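Local coordinates for protein beta-galactosidase (Trichoderma reesei, PDB 3OG2) that probably hydrolyses terminal non-reducing beta-D-galactose residues from beta-D-galactosides, as a glycoside hydrolase of family 35, at residues A[52-57]-A[944-948]; A[649-655]-A[975-980]; A[836-842]-A[922-927]. All coordinates share one frame; numbering follows the deposited sequence.

Contact 1. Residues A[52-57]-A[944-948]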
ATOM      1  N   LEU A  52      -0.337   1.210  -9.050  1.00  7.37           N
ATOM      2  CA  LEU A  52      -0.354   2.610  -9.485  1.00  7.93           C
ATOM      3  C   LEU A  52       0.215   2.635 -10.900  1.00  7.41           C
ATOM      4  O   LEU A  52       1.437   2.829 -11.062  1.00  8.55           O
ATOM      5  CB  LEU A  52       0.452   3.509  -8.520  1.00  7.68           C
ATOM      6  CG  LEU A  52       0.460   4.993  -8.925  1.00  9.25           C
ATOM      7  CD1 LEU A  52      -0.919   5.573  -9.038  1.00 12.82           C
ATOM      8  CD2 LEU A  52       1.282   5.778  -7.901  1.00 11.41           C
ATOM      9  N   PRO A  53      -0.613   2.379 -11.906  1.00  7.48           N
ATOM     10  CA  PRO A  53      -0.115   2.233 -13.291  1.00  7.99           C
ATOM     11  C   PRO A  53       0.058   3.579 -13.960  1.00  9.08           C
ATOM     12  O   PRO A  53      -0.382   3.786 -15.112  1.00 10.94           O
ATOM     13  CB  PRO A  53      -1.220   1.390 -13.933  1.00 10.39           C
ATOM     14  CG  PRO A  53      -2.488   1.881 -13.245  1.00  9.54           C
ATOM     15  CD  PRO A  53      -2.049   2.108 -11.793  1.00  8.19           C
ATOM     16  N   VAL A  54       0.736   4.477 -13.260  1.00  8.30           N
ATOM     17  CA  VAL A  54       1.016   5.837 -13.799  1.00  8.46           C
ATOM     18  C   VAL A  54       2.474   6.101 -13.493  1.00  7.52           C
ATOM     19  O   VAL A  54       2.820   6.538 -12.369  1.00  8.23           O
ATOM     20  CB  VAL A  54       0.159   6.900 -13.144  1.00  8.31           C
ATOM     21  CG1 VAL A  54       0.479   8.302 -13.717  1.00  9.29           C
ATOM     22  CG2 VAL A  54      -1.338   6.613 -13.338  1.00 10.78           C
ATOM     23  N   PRO A  55       3.348   5.799 -14.440  1.00  8.03           N
ATOM     24  CA  PRO A  55       4.779   5.866 -14.170  1.00  9.80           C
ATOM     25  C   PRO A  55       5.251   7.201 -13.620  1.00  9.07           C
ATOM     26  O   PRO A  55       6.145   7.220 -12.735  1.00 10.03           O
ATOM     27  CB  PRO A  55       5.409   5.594 -15.549  1.00 12.29           C
ATOM     28  CG  PRO A  55       4.401   4.797 -16.289  1.00 12.62           C
ATOM     29  CD  PRO A  55       3.047   5.223 -15.772  1.00 10.08           C
ATOM     30  N   SER A  56       4.663   8.288 -14.119  1.00  8.79           N
ATOM     31  CA  SER A  56       5.145   9.609 -13.643  1.00 10.24           C
ATOM     32  C   SER A  56       4.666   9.990 -12.247  1.00  9.77           C
ATOM     33  O   SER A  56       5.074  11.043 -11.717  1.00 13.12           O
ATOM     34  CB  SER A  56       4.783  10.682 -14.699  1.00 14.15           C
ATOM     35  OG  SER A  56       3.375  10.660 -14.887  1.00 14.06           O
ATOM     36  N   LEU A  57       3.830   9.148 -11.597  1.00  8.76           N
ATOM     37  CA  LEU A  57       3.462   9.400 -10.206  1.00  8.55           C
ATOM     38  C   LEU A  57       4.311   8.627  -9.209  1.00  8.15           C
ATOM     39  O   LEU A  57       4.197   8.901  -8.010  1.00  8.40           O
ATOM     40  CB  LEU A  57       1.973   9.027  -9.986  1.00  8.98           C
ATOM     41  CG  LEU A  57       1.032  10.141 -10.482  1.00  9.01           C
ATOM     42  CD1 LEU A  57      -0.405   9.627 -10.357  1.00 10.09           C
ATOM     43  CD2 LEU A  57       1.222  11.442  -9.693  1.00 10.72           C
ATOM     44  N   PRO A 944      -6.524   7.878 -10.691  1.00  8.49           N
ATOM     45  CA  PRO A 944      -5.461   8.887 -10.693  1.00  9.10           C
ATOM     46  C   PRO A 944      -5.353   9.696 -11.978  1.00  9.11           C
ATOM     47  O   PRO A 944      -5.588   9.217 -13.067  1.00  9.60           O
ATOM     48  CB  PRO A 944      -4.187   8.046 -10.577  1.00  9.63           C
ATOM     49  CG  PRO A 944      -4.569   6.717 -11.148  1.00 10.30           C
ATOM     50  CD  PRO A 944      -6.027   6.499 -10.830  1.00  9.04           C
ATOM     51  N   GLU A 945      -4.939  10.982 -11.796  1.00  9.23           N
ATOM     52  CA  GLU A 945      -4.405  11.730 -12.913  1.00  9.74           C
ATOM     53  C   GLU A 945      -3.343  10.901 -13.613  1.00  9.94           C
ATOM     54  O   GLU A 945      -2.561  10.240 -12.929  1.00 10.77           O
ATOM     55  CB  GLU A 945      -3.796  13.048 -12.374  1.00 11.14           C
ATOM     56  CG  GLU A 945      -3.369  13.998 -13.489  1.00 12.03           C
ATOM     57  CD  GLU A 945      -2.785  15.266 -12.920  1.00 12.19           C
ATOM     58  OE1 GLU A 945      -3.103  15.626 -11.753  1.00 14.07           O
ATOM     59  OE2 GLU A 945      -2.010  15.933 -13.638  1.00 14.70           O
ATOM     60  N   GLY A 946      -3.331  10.889 -14.946  1.00  9.88           N
ATOM     61  CA  GLY A 946      -2.421   9.967 -15.650  1.00 10.41           C
ATOM     62  C   GLY A 946      -3.286   8.955 -16.339  1.00  8.54           C
ATOM     63  O   GLY A 946      -3.234   8.763 -17.565  1.00 11.08           O
ATOM     64  N   ILE A 947      -4.149   8.274 -15.600  1.00  8.92           N
ATOM     65  CA  ILE A 947      -5.207   7.457 -16.171  1.00  9.55           C
ATOM     66  C   ILE A 947      -6.307   8.421 -16.703  1.00  9.55           C
ATOM     67  O   ILE A 947      -6.695   8.262 -17.857  1.00 10.05           O
ATOM     68  CB  ILE A 947      -5.769   6.433 -15.184  1.00  8.92           C
ATOM     69  CG1 ILE A 947      -4.704   5.416 -14.735  1.00  9.11           C
ATOM     70  CG2 ILE A 947      -6.958   5.711 -15.821  1.00  9.78           C
ATOM     71  CD1 ILE A 947      -4.082   4.591 -15.864  1.00 11.74           C
ATOM     72  N   LEU A 948      -6.696   9.372 -15.868  1.00 10.21           N
ATOM     73  CA  LEU A 948      -7.491  10.485 -16.409  1.00 10.06           C
ATOM     74  C   LEU A 948      -6.617  11.546 -17.059  1.00 10.79           C
ATOM     75  O   LEU A 948      -5.521  11.850 -16.544  1.00 11.93           O
ATOM     76  CB  LEU A 948      -8.224  11.149 -15.249  1.00 11.40           C
ATOM     77  CG  LEU A 948      -9.482  10.442 -14.764  1.00 11.19           C
ATOM     78  CD1 LEU A 948      -9.908  10.952 -13.398  1.00 13.21           C
ATOM     79  CD2 LEU A 948     -10.648  10.632 -15.764  1.00 12.54           C
TER

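Contact 2. Residues A[649-655]-A[975-980]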
ATOM      1  N   ILE A 649      -6.002  28.803  -3.353  1.00 16.03           N
ATOM      2  CA  ILE A 649      -6.680  27.498  -3.501  1.00 16.45           C
ATOM      3  C   ILE A 649      -7.988  27.777  -4.239  1.00 17.15           C
ATOM      4  O   ILE A 649      -8.888  28.439  -3.681  1.00 20.51           O
ATOM      5  CB  ILE A 649      -6.917  26.848  -2.131  1.00 19.54           C
ATOM      6  CG1 ILE A 649      -5.618  26.713  -1.315  1.00 16.70           C
ATOM      7  CG2 ILE A 649      -7.658  25.508  -2.226  1.00 20.33           C
ATOM      8  CD1 ILE A 649      -4.546  25.858  -1.965  1.00 17.23           C
ATOM      9  N   PRO A 650      -8.109  27.392  -5.502  1.00 17.71           N
ATOM     10  CA  PRO A 650      -9.286  27.803  -6.282  1.00 19.63           C
ATOM     11  C   PRO A 650     -10.472  26.907  -6.001  1.00 20.60           C
ATOM     12  O   PRO A 650     -10.307  25.805  -5.496  1.00 18.85           O
ATOM     13  CB  PRO A 650      -8.817  27.613  -7.731  1.00 21.03           C
ATOM     14  CG  PRO A 650      -7.851  26.443  -7.621  1.00 20.72           C
ATOM     15  CD  PRO A 650      -7.127  26.609  -6.304  1.00 18.07           C
ATOM     16  N   HIS A 651     -11.622  27.425  -6.387  1.00 20.85           N
ATOM     17  CA  HIS A 651     -12.818  26.636  -6.493  1.00 22.31           C
ATOM     18  C   HIS A 651     -12.646  25.767  -7.724  1.00 21.71           C
ATOM     19  O   HIS A 651     -12.199  26.212  -8.775  1.00 45.81           O
ATOM     20  CB  HIS A 651     -14.033  27.556  -6.684  1.00 29.51           C
ATOM     21  CG  HIS A 651     -15.275  26.755  -6.957  1.00 30.86           C
ATOM     22  ND1 HIS A 651     -15.905  26.032  -5.962  1.00 49.27           N
ATOM     23  CD2 HIS A 651     -15.982  26.509  -8.081  1.00 38.52           C
ATOM     24  CE1 HIS A 651     -16.959  25.402  -6.479  1.00 47.98           C
ATOM     25  NE2 HIS A 651     -17.042  25.668  -7.772  1.00 35.93           N
ATOM     26  N   VAL A 652     -13.023  24.514  -7.599  1.00 24.34           N
ATOM     27  CA  VAL A 652     -12.958  23.687  -8.793  1.00 26.40           C
ATOM     28  C   VAL A 652     -14.360  23.195  -9.147  1.00 25.26           C
ATOM     29  O   VAL A 652     -15.099  22.701  -8.316  1.00 42.82           O
ATOM     30  CB  VAL A 652     -11.973  22.556  -8.524  1.00 33.37           C
ATOM     31  CG1 VAL A 652     -12.327  21.277  -9.257  1.00 50.25           C
ATOM     32  CG2 VAL A 652     -10.574  23.084  -8.919  1.00 45.24           C
ATOM     33  N   GLN A 653     -14.641  23.370 -10.413  1.00 32.00           N
ATOM     34  CA  GLN A 653     -15.866  22.835 -10.979  1.00 37.95           C
ATOM     35  C   GLN A 653     -15.498  21.697 -11.934  1.00 37.44           C
ATOM     36  O   GLN A 653     -14.614  21.735 -12.799  1.00 39.55           O
ATOM     37  CB  GLN A 653     -16.740  23.877 -11.681  1.00 47.04           C
ATOM     38  CG  GLN A 653     -18.165  23.946 -11.164  1.00 61.49           C
ATOM     39  CD  GLN A 653     -18.938  22.674 -10.926  1.00 66.61           C
ATOM     40  OE1 GLN A 653     -20.009  22.463 -11.537  1.00 61.18           O
ATOM     41  NE2 GLN A 653     -18.497  21.780 -10.032  1.00 55.31           N
ATOM     42  N   VAL A 654     -16.215  20.610 -11.746  1.00 34.09           N
ATOM     43  CA  VAL A 654     -16.010  19.524 -12.719  1.00 28.92           C
ATOM     44  C   VAL A 654     -17.364  19.207 -13.348  1.00 23.53           C
ATOM     45  O   VAL A 654     -18.430  19.560 -12.827  1.00 23.21           O
ATOM     46  CB  VAL A 654     -15.376  18.275 -12.085  1.00 35.19           C
ATOM     47  CG1 VAL A 654     -13.924  18.513 -11.679  1.00 38.96           C
ATOM     48  CG2 VAL A 654     -16.290  17.826 -10.959  1.00 33.37           C
ATOM     49  N   PRO A 655     -17.333  18.573 -14.500  1.00 23.80           N
ATOM     50  CA  PRO A 655     -18.598  18.300 -15.187  1.00 21.64           C
ATOM     51  C   PRO A 655     -19.484  17.384 -14.338  1.00 17.34           C
ATOM     52  O   PRO A 655     -18.983  16.545 -13.589  1.00 20.95           O
ATOM     53  CB  PRO A 655     -18.175  17.562 -16.455  1.00 24.07           C
ATOM     54  CG  PRO A 655     -16.730  17.801 -16.608  1.00 27.16           C
ATOM     55  CD  PRO A 655     -16.163  18.056 -15.252  1.00 26.33           C
ATOM     56  N   LEU A 975     -18.896  12.837 -10.167  1.00 13.25           N
ATOM     57  CA  LEU A 975     -17.469  13.050 -10.052  1.00 13.75           C
ATOM     58  C   LEU A 975     -17.234  13.910  -8.844  1.00 17.30           C
ATOM     59  O   LEU A 975     -17.861  14.974  -8.771  1.00 25.26           O
ATOM     60  CB  LEU A 975     -17.072  13.632 -11.405  1.00 19.80           C
ATOM     61  CG  LEU A 975     -15.628  13.816 -11.723  1.00 19.80           C
ATOM     62  CD1 LEU A 975     -14.976  12.428 -11.798  1.00 19.03           C
ATOM     63  CD2 LEU A 975     -15.465  14.610 -13.007  1.00 19.94           C
ATOM     64  N   LYS A 976     -16.388  13.517  -7.947  1.00 14.99           N
ATOM     65  CA  LYS A 976     -16.039  14.294  -6.754  1.00 14.56           C
ATOM     66  C   LYS A 976     -14.575  14.707  -6.803  1.00 11.53           C
ATOM     67  O   LYS A 976     -13.689  13.945  -7.227  1.00 13.53           O
ATOM     68  CB  LYS A 976     -16.331  13.498  -5.456  1.00 16.61           C
ATOM     69  CG  LYS A 976     -17.835  13.218  -5.444  1.00 26.89           C
ATOM     70  CD  LYS A 976     -18.669  14.486  -5.319  1.00 39.43           C
ATOM     71  CE  LYS A 976     -20.090  14.165  -4.903  1.00 38.85           C
ATOM     72  NZ  LYS A 976     -20.804  15.311  -4.281  1.00 51.00           N
ATOM     73  N   SER A 977     -14.306  15.922  -6.333  1.00 12.63           N
ATOM     74  CA  SER A 977     -12.934  16.408  -6.241  1.00 12.74           C
ATOM     75  C   SER A 977     -12.594  16.661  -4.756  1.00 12.20           C
ATOM     76  O   SER A 977     -13.463  17.024  -3.965  1.00 18.21           O
ATOM     77  CB  SER A 977     -12.691  17.666  -7.051  1.00 14.57           C
ATOM     78  OG  SER A 977     -13.557  18.706  -6.556  1.00 18.28           O
ATOM     79  N   LYS A 978     -11.322  16.471  -4.423  1.00 12.86           N
ATOM     80  CA  LYS A 978     -10.836  16.888  -3.101  1.00 13.42           C
ATOM     81  C   LYS A 978     -10.303  18.299  -3.260  1.00 14.06           C
ATOM     82  O   LYS A 978     -10.141  18.807  -4.375  1.00 14.56           O
ATOM     83  CB  LYS A 978      -9.801  15.908  -2.612  1.00 14.62           C
ATOM     84  CG  LYS A 978     -10.279  14.462  -2.581  1.00 16.80           C
ATOM     85  CD  LYS A 978     -11.400  14.216  -1.597  1.00 22.91           C
ATOM     86  CE  LYS A 978     -12.030  12.834  -1.847  1.00 40.01           C
ATOM     87  NZ  LYS A 978     -13.072  12.558  -0.819  1.00 55.96           N
ATOM     88  N   SER A 979     -10.039  18.935  -2.137  1.00 13.23           N
ATOM     89  CA  SER A 979      -9.549  20.326  -2.162  1.00 14.33           C
ATOM     90  C   SER A 979      -8.255  20.416  -2.958  1.00 13.22           C
ATOM     91  O   SER A 979      -7.321  19.605  -2.728  1.00 14.26           O
ATOM     92  CB  SER A 979      -9.370  20.765  -0.698  1.00 17.69           C
ATOM     93  OG  SER A 979      -9.001  22.152  -0.642  1.00 19.10           O
ATOM     94  N   PRO A 980      -8.147  21.376  -3.870  1.00 12.12           N
ATOM     95  CA  PRO A 980      -6.933  21.421  -4.704  1.00 12.91           C
ATOM     96  C   PRO A 980      -5.675  21.698  -3.893  1.00 11.27           C
ATOM     97  O   PRO A 980      -5.687  22.543  -2.989  1.00 15.68           O
ATOM     98  CB  PRO A 980      -7.178  22.613  -5.659  1.00 14.80           C
ATOM     99  CG  PRO A 980      -8.396  23.288  -5.198  1.00 24.35           C
ATOM    100  CD  PRO A 980      -9.103  22.432  -4.217  1.00 15.48           C
TER
HETATM  101  O   HOH W   1     -20.490  14.813 -11.529  1.00 19.30           O

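Contact 3. Residues A[836-842]-A[922-927]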
ATOM      1  N   PHE A 836      -1.268  -3.632 -23.695  1.00 10.22           N
ATOM      2  CA  PHE A 836      -0.912  -2.449 -22.919  1.00  9.83           C
ATOM      3  C   PHE A 836      -1.489  -2.506 -21.505  1.00  8.57           C
ATOM      4  O   PHE A 836      -0.793  -2.102 -20.576  1.00 10.93           O
ATOM      5  CB  PHE A 836      -1.456  -1.227 -23.662  1.00 10.93           C
ATOM      6  CG  PHE A 836      -0.896   0.073 -23.093  1.00 11.36           C
ATOM      7  CD1 PHE A 836      -1.500   0.715 -22.010  1.00 11.90           C
ATOM      8  CD2 PHE A 836       0.246   0.659 -23.666  1.00 15.38           C
ATOM      9  CE1 PHE A 836      -1.027   1.888 -21.483  1.00 12.50           C
ATOM     10  CE2 PHE A 836       0.681   1.873 -23.131  1.00 17.80           C
ATOM     11  CZ  PHE A 836       0.062   2.528 -22.064  1.00 15.10           C
ATOM     12  N   ARG A 837      -2.739  -2.912 -21.363  1.00  8.51           N
ATOM     13  CA  ARG A 837      -3.399  -2.869 -20.039  1.00  7.70           C
ATOM     14  C   ARG A 837      -3.268  -4.194 -19.298  1.00  8.48           C
ATOM     15  O   ARG A 837      -3.642  -4.226 -18.111  1.00  9.29           O
ATOM     16  CB  ARG A 837      -4.867  -2.442 -20.183  1.00  8.30           C
ATOM     17  CG  ARG A 837      -4.980  -1.050 -20.847  1.00 10.40           C
ATOM     18  CD  ARG A 837      -6.406  -0.548 -20.811  1.00 10.75           C
ATOM     19  NE  ARG A 837      -6.590   0.759 -21.482  1.00  9.37           N
ATOM     20  CZ  ARG A 837      -6.534   0.938 -22.793  1.00 10.18           C
ATOM     21  NH1 ARG A 837      -6.291  -0.021 -23.675  1.00 11.75           N
ATOM     22  NH2 ARG A 837      -6.730   2.154 -23.286  1.00 11.93           N
ATOM     23  N   GLY A 838      -2.731  -5.230 -19.922  1.00  8.00           N
ATOM     24  CA  GLY A 838      -2.341  -6.425 -19.203  1.00  8.83           C
ATOM     25  C   GLY A 838      -3.396  -7.508 -19.202  1.00  7.79           C
ATOM     26  O   GLY A 838      -4.506  -7.356 -19.722  1.00  8.91           O
ATOM     27  N   PRO A 839      -3.010  -8.642 -18.613  1.00  7.17           N
ATOM     28  CA  PRO A 839      -3.769  -9.874 -18.784  1.00  7.42           C
ATOM     29  C   PRO A 839      -5.054  -9.939 -17.950  1.00  7.40           C
ATOM     30  O   PRO A 839      -5.831 -10.861 -18.206  1.00  8.79           O
ATOM     31  CB  PRO A 839      -2.795 -10.984 -18.297  1.00  7.71           C
ATOM     32  CG  PRO A 839      -1.833 -10.262 -17.365  1.00  9.61           C
ATOM     33  CD  PRO A 839      -1.697  -8.858 -17.919  1.00  7.80           C
ATOM     34  N   LEU A 840      -5.263  -9.081 -16.961  1.00  7.08           N
ATOM     35  CA  LEU A 840      -6.397  -9.240 -16.034  1.00  7.36           C
ATOM     36  C   LEU A 840      -7.444  -8.141 -16.228  1.00  6.79           C
ATOM     37  O   LEU A 840      -8.571  -8.307 -15.750  1.00  7.53           O
ATOM     38  CB  LEU A 840      -5.915  -9.219 -14.584  1.00  8.37           C
ATOM     39  CG  LEU A 840      -4.808 -10.251 -14.275  1.00  8.43           C
ATOM     40  CD1 LEU A 840      -4.467 -10.204 -12.802  1.00 10.00           C
ATOM     41  CD2 LEU A 840      -5.261 -11.662 -14.680  1.00 10.59           C
ATOM     42  N   ASN A 841      -7.116  -7.068 -16.960  1.00  7.11           N
ATOM     43  CA  ASN A 841      -8.003  -5.908 -17.017  1.00  7.57           C
ATOM     44  C   ASN A 841      -9.419  -6.208 -17.470  1.00  8.34           C
ATOM     45  O   ASN A 841     -10.371  -5.667 -16.898  1.00  9.29           O
ATOM     46  CB  ASN A 841      -7.313  -4.838 -17.923  1.00  8.40           C
ATOM     47  CG  ASN A 841      -8.094  -3.522 -17.933  1.00  8.37           C
ATOM     48  OD1 ASN A 841      -8.236  -2.903 -16.864  1.00  9.23           O
ATOM     49  ND2 ASN A 841      -8.568  -3.113 -19.099  1.00  8.01           N
ATOM     50  N   GLU A 842      -9.530  -7.045 -18.521  1.00  8.34           N
ATOM     51  CA  GLU A 842     -10.829  -7.397 -19.063  1.00 10.67           C
ATOM     52  C   GLU A 842     -11.361  -8.725 -18.569  1.00  9.57           C
ATOM     53  O   GLU A 842     -10.590  -9.694 -18.539  1.00 11.55           O
ATOM     54  CB  GLU A 842     -10.765  -7.754 -20.550  1.00 20.75           C
ATOM     55  CG  GLU A 842     -10.271  -6.659 -21.356  1.00 21.25           C
ATOM     56  CD  GLU A 842     -10.107  -6.946 -22.848  1.00 14.24           C
ATOM     57  OE1 GLU A 842     -10.472  -7.961 -23.523  1.00 12.64           O
ATOM     58  OE2 GLU A 842      -9.546  -5.951 -23.358  1.00 14.06           O
ATOM     59  N   TYR A 922     -15.024   1.822 -15.965  1.00  8.54           N
ATOM     60  CA  TYR A 922     -13.875   1.916 -16.837  1.00  8.36           C
ATOM     61  C   TYR A 922     -13.546   3.372 -17.073  1.00  8.11           C
ATOM     62  O   TYR A 922     -14.443   4.204 -17.234  1.00  9.24           O
ATOM     63  CB  TYR A 922     -14.191   1.247 -18.144  1.00 10.21           C
ATOM     64  CG  TYR A 922     -14.088  -0.253 -18.127  1.00 11.92           C
ATOM     65  CD1 TYR A 922     -12.843  -0.769 -18.515  1.00 14.95           C
ATOM     66  CD2 TYR A 922     -15.077  -1.173 -17.833  1.00 15.79           C
ATOM     67  CE1 TYR A 922     -12.482  -2.088 -18.607  1.00 16.89           C
ATOM     68  CE2 TYR A 922     -14.703  -2.558 -17.919  1.00 16.11           C
ATOM     69  CZ  TYR A 922     -13.466  -2.993 -18.277  1.00 19.31           C
ATOM     70  OH  TYR A 922     -13.116  -4.351 -18.400  1.00 23.12           O
ATOM     71  N   VAL A 923     -12.270   3.655 -17.061  1.00  8.41           N
ATOM     72  CA  VAL A 923     -11.776   5.001 -17.410  1.00  8.66           C
ATOM     73  C   VAL A 923     -10.676   4.846 -18.451  1.00  7.08           C
ATOM     74  O   VAL A 923      -9.634   4.260 -18.142  1.00  7.95           O
ATOM     75  CB  VAL A 923     -11.284   5.759 -16.189  1.00  8.88           C
ATOM     76  CG1 VAL A 923     -10.719   7.111 -16.663  1.00 10.21           C
ATOM     77  CG2 VAL A 923     -12.418   5.906 -15.177  1.00 10.73           C
ATOM     78  N   ASN A 924     -10.859   5.340 -19.646  1.00  8.39           N
ATOM     79  CA  ASN A 924      -9.923   5.241 -20.739  1.00  8.29           C
ATOM     80  C   ASN A 924      -9.406   3.826 -20.904  1.00  8.74           C
ATOM     81  O   ASN A 924      -8.238   3.555 -21.172  1.00  9.38           O
ATOM     82  CB  ASN A 924      -8.752   6.228 -20.533  1.00  8.97           C
ATOM     83  CG  ASN A 924      -9.272   7.656 -20.620  1.00 10.51           C
ATOM     84  OD1 ASN A 924     -10.168   7.945 -21.422  1.00 11.09           O
ATOM     85  ND2 ASN A 924      -8.753   8.566 -19.817  1.00 11.55           N
ATOM     86  N   GLY A 925     -10.366   2.910 -20.778  1.00  8.91           N
ATOM     87  CA  GLY A 925     -10.112   1.492 -21.043  1.00  9.74           C
ATOM     88  C   GLY A 925      -9.609   0.712 -19.823  1.00  8.59           C
ATOM     89  O   GLY A 925      -9.600  -0.529 -19.885  1.00  9.40           O
ATOM     90  N   PHE A 926      -9.183   1.394 -18.768  1.00  8.60           N
ATOM     91  CA  PHE A 926      -8.753   0.728 -17.537  1.00  7.38           C
ATOM     92  C   PHE A 926      -9.928   0.458 -16.619  1.00  6.88           C
ATOM     93  O   PHE A 926     -10.698   1.387 -16.326  1.00  8.51           O
ATOM     94  CB  PHE A 926      -7.780   1.635 -16.787  1.00  8.26           C
ATOM     95  CG  PHE A 926      -6.407   1.746 -17.480  1.00  8.81           C
ATOM     96  CD1 PHE A 926      -6.162   2.666 -18.476  1.00 10.98           C
ATOM     97  CD2 PHE A 926      -5.398   0.858 -17.055  1.00 11.01           C
ATOM     98  CE1 PHE A 926      -4.896   2.745 -19.078  1.00 13.18           C
ATOM     99  CE2 PHE A 926      -4.144   0.955 -17.635  1.00 13.67           C
ATOM    100  CZ  PHE A 926      -3.900   1.867 -18.636  1.00 14.06           C
ATOM    101  N   GLN A 927     -10.045  -0.782 -16.170  1.00  7.46           N
ATOM    102  CA  GLN A 927     -11.149  -1.041 -15.190  1.00  7.39           C
ATOM    103  C   GLN A 927     -10.686  -0.554 -13.833  1.00  7.04           C
ATOM    104  O   GLN A 927      -9.634  -0.926 -13.355  1.00  8.17           O
ATOM    105  CB  GLN A 927     -11.505  -2.516 -15.209  1.00  8.29           C
ATOM    106  CG  GLN A 927     -12.850  -2.787 -14.509  1.00  9.13           C
ATOM    107  CD  GLN A 927     -12.568  -3.414 -13.165  1.00  8.17           C
ATOM    108  OE1 GLN A 927     -12.274  -2.717 -12.189  1.00  9.36           O
ATOM    109  NE2 GLN A 927     -12.650  -4.745 -13.099  1.00  9.76           N
TER
HETATM  110  O   HOH W   2     -12.953  -5.990 -15.863  1.00 12.07           O

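Contact 1. Residues A[52-57]-A[944-948]
Val54 meets the loop 944-948 with both of its methyl groups, which flank Glu945 O together before parting to other neighbours. CG1, anti to the backbone N (chi1 180°), lies against the main chain of the opposing turn, with Val54 CG1 3.9 Å from Gly946 CA. The other branch points into the notch between two side chains: Val54 CG2 is 3.9 Å from Pro944 CG and 3.8 Å from Ile947 CG1. Gly946 fits this close approach because a CB on it would collide with Val54 CG1, and its backbone angles (phi 113°, psi -55°) would in any case press a side chain against the preceding carbonyl.

Pro944 turns its ring to three partners. Besides Val54, its CB meets Leu57 CD1 at 4.1 Å, and Leu52 closes in more distantly on CG. Leu57 CD1 also sits 3.4 Å from Glu945 O, a carbonyl oxygen that is buried here without any hydrogen-bonding partner. The carboxylate of Glu945 leads elsewhere, to a salt bridge with Arg985.

Beside the same Val54 methyl that meets Pro944, Ile947 reaches on with CD1, 4.1 Å from Pro53 CG, the two side chains crossing at about a right angle. Pro53 is the centre of an inverse gamma turn, closed by a weak bond from Val54 N to Leu52 O at 2.8 Å; the kink precedes Val54, whose side chain faces the other loop. Tyr928, on strand 926-932, packs against both Pro53 and Ile947.

With no hydrogen bond crossing it, the contact is a buried apolar interface between domains: a loop joining strand 38-47 of the TIM barrel to helix 58-66 rests on a turn between strands of the C-terminal all-beta domain.

Contact 2. Residues A[649-655]-A[975-980]
Leu975 meets Val654 through one methyl: Leu975 CD2 lies 3.8 Å from Val654 CB, and the two side chains cross at about a right angle. CG anti to the backbone N (chi1 -172°) carries the isobutyl group to the loop 649-655, where the same methyl also reaches the ring of Pro655. At the same end, a water joins the two backbones, accepting from Leu975 N at 2.9 Å and donating to Pro655 O at 3.1 Å.

Lys976 faces the other way, and its backbone is bonded to Ser905 of strand 900-908. Next along the strand, Ser977 touches Val652 with its hydroxyl oxygen, OG standing 3.9 Å from Val652 CG1. Ser979 brings its OG beside Ile649 CG2, close to a bound N-acetylglucosamine.

Pro980 is the most heavily covered residue of the contact. Its CG approaches Pro650 O to 3.2 Å and Pro650 CD to 3.7 Å, the two proline rings lying alongside with reversed directions. Ile649 CG2 completes this corner, 3.8 Å from Pro980 CG.

The segments run nearly antiparallel, their directions 164° apart, yet no direct hydrogen bond links them. Cohesion therefore comes from the fit of aliphatic surfaces and a single bridging water, so the loop lies along the strand without joining its sheet.

Contact 3. Residues A[836-842]-A[922-927]
Phe836 touches Phe926 edge to edge, CE1 against CZ, at the margin of a contact carried mainly by Arg837 and Asn841. Arg837 extends from CG to NE across the Phe926 ring: its CD lies 3.8 Å from the ring centroid, almost exactly on the normal, in a CH-pi contact. The guanidinium, inclined 63° to that ring, then grips the turn 923-926. NH2 donates to Asn924 O at 3.0 Å, tilted from the carbonyl plane, and NE adds a weak bond to the same oxygen. A side chain on Gly925 would strike Arg837 CZ. Asp834 forms a salt bridge with NH1; a leucine here would probably leave Asn924 O without these two donors and Asp834 without this salt bridge.

Asn841 uses both ends of its amide. OD1 accepts from Gln927 N at 2.9 Å, nearly straight (175°) and on a lone pair, while ND2 donates to Gly925 O at 2.9 Å within that carbonyl's plane. CG, anti to the backbone N (chi1 -174°), carries the amide to the start of strand 926-932, where the two bonds hold it flat. Asn841 O receives a water that also accepts from Gln927 NE2, while Gln927 OE1 is hydrogen-bonded to Gly929 N. The carboxylate of Glu842 forms a salt bridge with Arg999.

Thus a type I' hairpin turn has its outward carbonyls satisfied by side-chain donors, a directional polar clasp likely to fix the register of loop and turn.

How the contacts relate
Along the chain the segments come in the order 52-57, 649-655, 836-842, 922-927, 944-948 and 975-980, so contacts 1 and 2 interlock and contact 3 falls within the span of each. All three draw their second segment from the C-terminal beta region. Strand 940-943, just before contact 1, and strand 973-977, part of contact 2, both pair with strand 900-908, whereas the hairpin of contact 3 belongs to another sheet. Contacts 1 and 3, with centres 13 Å apart, touch through a probable hydrogen bond from Asn924 ND2 to Ile947 O and form one continuous buried patch. Contact 2, its centre about 18 Å and 26 Å from theirs, touches neither.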